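Local coordinates for bifunctional pinoresinol-lariciresinol reductase 1 (Thuja plicata, PDB 1QYD), which catalyses the NADPH-dependent, enantioselective reduction of pinoresinol to lariciresinol and of lariciresinol to secoisolariciresinol in lignan biosynthesis, at residues S115-D120 with T153-N158; L168-G173 with L227-V232. All blocks are in the same frame, centred on the assembly; numbering follows the deposited sequence.

Contact 1: S115-D120 with T153-N158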
loop_
_atom_site.group_PDB
_atom_site.type_symbol
_atom_site.label_atom_id
_atom_site.label_comp_id
_atom_site.label_asym_id
_atom_site.label_seq_id
_atom_site.Cartn_x
_atom_site.Cartn_y
_atom_site.Cartn_z
ATOM N N SER A 115 7.564 -0.357 -15.058
ATOM C CA SER A 115 7.637 0.958 -14.458
ATOM C C SER A 115 8.747 0.930 -13.425
ATOM O O SER A 115 8.539 0.628 -12.244
ATOM C CB SER A 115 6.362 1.319 -13.771
ATOM O OG SER A 115 6.569 2.630 -13.292
ATOM N N GLU A 116 9.928 1.198 -14.003
ATOM C CA GLU A 116 11.237 1.278 -13.377
ATOM C C GLU A 116 11.573 2.774 -13.329
ATOM O O GLU A 116 10.891 3.582 -12.686
ATOM C CB GLU A 116 12.211 0.481 -14.258
ATOM C CG GLU A 116 12.090 -1.031 -14.218
ATOM C CD GLU A 116 12.465 -1.645 -12.881
ATOM O OE1 GLU A 116 13.620 -1.525 -12.480
ATOM O OE2 GLU A 116 11.607 -2.248 -12.240
ATOM N N PHE A 117 12.577 3.158 -14.134
ATOM C CA PHE A 117 13.098 4.510 -14.356
ATOM C C PHE A 117 13.694 5.238 -13.123
ATOM O O PHE A 117 13.610 6.463 -12.991
ATOM C CB PHE A 117 11.962 5.355 -15.018
ATOM C CG PHE A 117 11.353 4.762 -16.283
ATOM C CD1 PHE A 117 10.130 4.074 -16.196
ATOM C CD2 PHE A 117 12.033 4.852 -17.509
ATOM C CE1 PHE A 117 9.599 3.466 -17.336
ATOM C CE2 PHE A 117 11.492 4.242 -18.648
ATOM C CZ PHE A 117 10.283 3.551 -18.556
ATOM N N GLY A 118 14.389 4.456 -12.274
ATOM C CA GLY A 118 14.981 4.902 -11.023
ATOM C C GLY A 118 16.143 4.027 -10.535
ATOM O O GLY A 118 16.933 3.496 -11.311
ATOM N N MET A 119 16.205 3.884 -9.207
ATOM C CA MET A 119 17.257 3.219 -8.452
ATOM C C MET A 119 17.712 1.771 -8.652
ATOM O O MET A 119 18.856 1.443 -8.295
ATOM C CB MET A 119 16.959 3.314 -6.975
ATOM C CG MET A 119 16.997 4.707 -6.400
ATOM S SD MET A 119 17.122 4.648 -4.593
ATOM C CE MET A 119 18.772 5.265 -4.490
ATOM N N ASP A 120 16.831 0.904 -9.170
ATOM C CA ASP A 120 16.990 -0.538 -9.395
ATOM C C ASP A 120 16.726 -1.393 -8.149
ATOM O O ASP A 120 17.627 -1.699 -7.359
ATOM C CB ASP A 120 18.390 -0.902 -9.944
ATOM C CG ASP A 120 18.573 -2.350 -10.408
ATOM O OD1 ASP A 120 19.487 -2.619 -11.176
ATOM O OD2 ASP A 120 17.832 -3.238 -10.022
ATOM N N THR A 153 13.503 -5.670 -20.279
ATOM C CA THR A 153 14.626 -4.749 -20.214
ATOM C C THR A 153 14.212 -3.896 -19.058
ATOM O O THR A 153 13.117 -3.338 -19.081
ATOM C CB THR A 153 14.757 -3.856 -21.421
ATOM O OG1 THR A 153 14.792 -4.689 -22.570
ATOM C CG2 THR A 153 16.009 -3.015 -21.331
ATOM N N TYR A 154 15.037 -3.869 -18.008
ATOM C CA TYR A 154 14.718 -3.013 -16.871
ATOM C C TYR A 154 15.531 -1.737 -17.007
ATOM O O TYR A 154 16.751 -1.723 -16.939
ATOM C CB TYR A 154 15.047 -3.733 -15.582
ATOM C CG TYR A 154 14.239 -5.003 -15.395
ATOM C CD1 TYR A 154 14.874 -6.158 -14.970
ATOM C CD2 TYR A 154 12.867 -5.019 -15.622
ATOM C CE1 TYR A 154 14.147 -7.327 -14.756
ATOM C CE2 TYR A 154 12.135 -6.190 -15.418
ATOM C CZ TYR A 154 12.777 -7.339 -14.976
ATOM O OH TYR A 154 12.050 -8.476 -14.709
ATOM N N VAL A 155 14.837 -0.645 -17.314
ATOM C CA VAL A 155 15.467 0.634 -17.552
ATOM C C VAL A 155 15.652 1.388 -16.258
ATOM O O VAL A 155 14.778 2.155 -15.866
ATOM C CB VAL A 155 14.633 1.481 -18.532
ATOM C CG1 VAL A 155 15.167 1.312 -19.939
ATOM C CG2 VAL A 155 13.168 1.030 -18.508
ATOM N N SER A 156 16.778 1.095 -15.567
ATOM C CA SER A 156 17.236 1.779 -14.347
ATOM C C SER A 156 18.005 2.984 -14.866
ATOM O O SER A 156 19.049 2.867 -15.503
ATOM C CB SER A 156 18.151 0.891 -13.583
ATOM O OG SER A 156 18.257 1.499 -12.328
ATOM N N SER A 157 17.422 4.153 -14.647
ATOM C CA SER A 157 17.847 5.363 -15.320
ATOM C C SER A 157 18.289 6.525 -14.433
ATOM O O SER A 157 18.724 7.570 -14.894
ATOM C CB SER A 157 16.686 5.739 -16.208
ATOM O OG SER A 157 15.554 6.084 -15.413
ATOM N N ASN A 158 18.129 6.321 -13.129
ATOM C CA ASN A 158 18.571 7.183 -12.031
ATOM C C ASN A 158 17.830 8.494 -11.741
ATOM O O ASN A 158 16.602 8.474 -11.595
ATOM C CB ASN A 158 20.097 7.438 -12.220
ATOM C CG ASN A 158 20.917 6.138 -12.180
ATOM O OD1 ASN A 158 21.675 5.804 -13.108
ATOM N ND2 ASN A 158 20.751 5.364 -11.102
#
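Phe-117 lies alongside Val-155, the two side chains running the same way from neighbouring backbones. CB, 3.7 Å from Ser-157 OG, leaves the backbone pointing away from 153-158, and chi1 of -54°, with CG anti to the carbonyl carbon and beside the backbone N, lays the ring alongside Val-155. Further out, CD2, CE2 and CZ all meet the same methyl, Val-155 CG2, which is closest to Phe-117 CE2 at 3.6 Å. This methyl sits over one ring face in a CH-pi contact, while Ser-157 OG lies at the edge, near the ring plane. Phe-117 N donates to Val-155 O (3.0 Å) with a bent N-H...O angle of 138°. Farther along, the hydroxyl Ser-156 OG donates to Gly-118 O at 2.6 Å, tying the loop to the strand through a side chain. Glu-116 folds back at chi2 and crosses Tyr-154, but its OE1 makes a salt bridge with Arg-142, an inferred NADP(+)-binding residue, which Asp-120 also engages. The loop 115-120 follows Rossmann-sheet strand 111-113 and runs beside strand 154-156, an outermost strand of a second parallel sheet; helix 197-207 touches Phe-117 and Val-155 through Thr-204, and helix 133-147 reaches Glu-116 through Lys-138, the inferred proton acceptor.

Contact 2: L168-G173 with L227-V232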
loop_
_atom_site.group_PDB
_atom_site.type_symbol
_atom_site.label_atom_id
_atom_site.label_comp_id
_atom_site.label_asym_id
_atom_site.label_seq_id
_atom_site.Cartn_x
_atom_site.Cartn_y
_atom_site.Cartn_z
ATOM N N LEU A 168 18.196 21.191 -6.695
ATOM C CA LEU A 168 19.589 20.976 -6.258
ATOM C C LEU A 168 19.672 19.921 -5.140
ATOM O O LEU A 168 20.719 19.668 -4.550
ATOM C CB LEU A 168 20.224 22.308 -5.801
ATOM C CG LEU A 168 21.468 22.849 -6.515
ATOM C CD1 LEU A 168 21.426 22.592 -7.990
ATOM C CD2 LEU A 168 21.553 24.350 -6.264
ATOM N N ALA A 169 18.519 19.237 -4.996
ATOM C CA ALA A 169 18.131 18.151 -4.109
ATOM C C ALA A 169 17.622 18.548 -2.719
ATOM O O ALA A 169 17.777 17.828 -1.721
ATOM C CB ALA A 169 19.307 17.189 -3.981
ATOM N N GLN A 170 16.897 19.680 -2.652
ATOM C CA GLN A 170 16.485 20.189 -1.358
ATOM C C GLN A 170 15.142 19.784 -0.817
ATOM O O GLN A 170 14.100 19.769 -1.477
ATOM C CB GLN A 170 16.585 21.692 -1.382
ATOM C CG GLN A 170 17.856 22.046 -0.594
ATOM C CD GLN A 170 19.081 22.442 -1.398
ATOM O OE1 GLN A 170 20.156 21.856 -1.335
ATOM N NE2 GLN A 170 18.967 23.509 -2.156
ATOM N N LEU A 171 15.276 19.478 0.471
ATOM C CA LEU A 171 14.257 18.962 1.378
ATOM C C LEU A 171 12.946 19.709 1.424
ATOM O O LEU A 171 12.069 19.322 2.208
ATOM C CB LEU A 171 14.755 18.922 2.857
ATOM C CG LEU A 171 15.979 18.176 3.405
ATOM C CD1 LEU A 171 15.980 18.239 4.913
ATOM C CD2 LEU A 171 15.930 16.724 3.014
ATOM N N ASP A 172 12.851 20.801 0.648
ATOM C CA ASP A 172 11.698 21.691 0.667
ATOM C C ASP A 172 10.720 21.514 -0.476
ATOM O O ASP A 172 9.580 21.991 -0.413
ATOM C CB ASP A 172 12.161 23.175 0.718
ATOM C CG ASP A 172 13.042 23.741 -0.382
ATOM O OD1 ASP A 172 13.285 23.110 -1.404
ATOM O OD2 ASP A 172 13.503 24.857 -0.212
ATOM N N GLY A 173 11.193 20.822 -1.515
ATOM C CA GLY A 173 10.337 20.479 -2.628
ATOM C C GLY A 173 10.225 21.554 -3.674
ATOM O O GLY A 173 9.499 21.344 -4.635
ATOM N N LEU A 227 28.007 12.710 -11.134
ATOM C CA LEU A 227 28.363 13.809 -10.284
ATOM C C LEU A 227 27.778 13.761 -8.894
ATOM O O LEU A 227 26.656 13.328 -8.633
ATOM C CB LEU A 227 27.940 15.071 -10.987
ATOM C CG LEU A 227 28.439 15.280 -12.387
ATOM C CD1 LEU A 227 27.711 16.425 -13.028
ATOM C CD2 LEU A 227 29.909 15.480 -12.331
ATOM N N SER A 228 28.630 14.248 -8.000
ATOM C CA SER A 228 28.271 14.364 -6.609
ATOM C C SER A 228 27.302 15.522 -6.431
ATOM O O SER A 228 27.036 16.261 -7.381
ATOM C CB SER A 228 29.555 14.566 -5.769
ATOM O OG SER A 228 30.384 15.712 -5.994
ATOM N N GLN A 229 26.770 15.667 -5.211
ATOM C CA GLN A 229 25.807 16.714 -4.886
ATOM C C GLN A 229 26.336 18.124 -5.019
ATOM O O GLN A 229 25.704 18.985 -5.618
ATOM C CB GLN A 229 25.307 16.568 -3.469
ATOM C CG GLN A 229 24.183 17.578 -3.202
ATOM C CD GLN A 229 23.714 17.505 -1.772
ATOM O OE1 GLN A 229 24.218 16.739 -0.945
ATOM N NE2 GLN A 229 22.727 18.344 -1.490
ATOM N N LYS A 230 27.491 18.283 -4.375
ATOM C CA LYS A 230 28.289 19.480 -4.326
ATOM C C LYS A 230 28.717 19.844 -5.741
ATOM O O LYS A 230 28.658 21.016 -6.099
ATOM C CB LYS A 230 29.433 19.121 -3.388
ATOM C CG LYS A 230 30.487 20.071 -2.830
ATOM C CD LYS A 230 31.423 19.179 -1.971
ATOM C CE LYS A 230 32.668 19.903 -1.393
ATOM N NZ LYS A 230 33.714 19.009 -0.894
ATOM N N GLU A 231 29.127 18.920 -6.603
ATOM C CA GLU A 231 29.501 19.310 -7.944
ATOM C C GLU A 231 28.390 19.781 -8.825
ATOM O O GLU A 231 28.719 20.417 -9.822
ATOM C CB GLU A 231 30.116 18.224 -8.719
ATOM C CG GLU A 231 31.397 17.682 -8.142
ATOM C CD GLU A 231 31.792 16.490 -8.979
ATOM O OE1 GLU A 231 31.268 15.402 -8.739
ATOM O OE2 GLU A 231 32.593 16.674 -9.895
ATOM N N VAL A 232 27.119 19.424 -8.556
ATOM C CA VAL A 232 25.965 19.971 -9.288
ATOM C C VAL A 232 25.620 21.356 -8.707
ATOM O O VAL A 232 25.162 22.247 -9.429
ATOM C CB VAL A 232 24.721 19.013 -9.186
ATOM C CG1 VAL A 232 23.380 19.613 -9.704
ATOM C CG2 VAL A 232 25.096 17.803 -10.026
#
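Leu-168 and Val-232 supply the apolar part of this small interface: Leu-168 CD1 approaches Val-232 CG1 to 4.0 Å, and the two side chains pass one another, running in opposite senses. The same methyl, Leu-168 CD1, is also 4.0 Å from the backbone atom Val-232 O, so it rests against the first turn of the helix as well as against the valine. Trp-236, one turn further along, touches Leu-168 too.

Polar groups come close without bonding across the pair. Gln-229 reaches over with an extended chain, CG anti to the backbone N (chi1 -174°), and brings its amide NE2 to 3.9 Å from Leu-168 O. The amide is held from outside the two segments: OE1 accepts from Tyr-185 N, and NE2 makes a weak bond to Leu-183 O.

Ser-228 and Glu-231 form a capping box at the N-terminal end of helix 229-241. Ser-228, at the N-cap position, accepts weakly from Glu-231 N through OG, while Glu-231 OE1 takes Ser-228 N (3.0 Å, almost straight at 170°) and Ser-228 OG (2.9 Å), the two donors arriving from opposite faces of the carboxylate plane. Lys-191 forms a salt bridge with that same oxygen.

In the other segment, Gln-170 to Gly-173 form a type I beta turn closed by Gly-173 N to Gln-170 O at 3.1 Å.

The centre of contact 1 lies about 6 Å from the centre of the chain, that of contact 2 about 18 Å, yet the residues that touch are mostly buried in both. They share no helix or strand: 115-120 with 153-158 joins the loop after the Rossmann strand 111-113 to an outer strand of another sheet, whereas 168-173 with 227-232 sets an irregular loop against a strand-to-helix junction. The first buries 418 Å² and is crossed by hydrogen bonds and a CH-pi contact beside inferred cofactor and catalytic residues; the second buries 159 Å² and relies on apolar touch, its polar bonds lying within segments or reaching outside partners. The nearest atoms of contact 1 and contact 2 are about 10 Å apart.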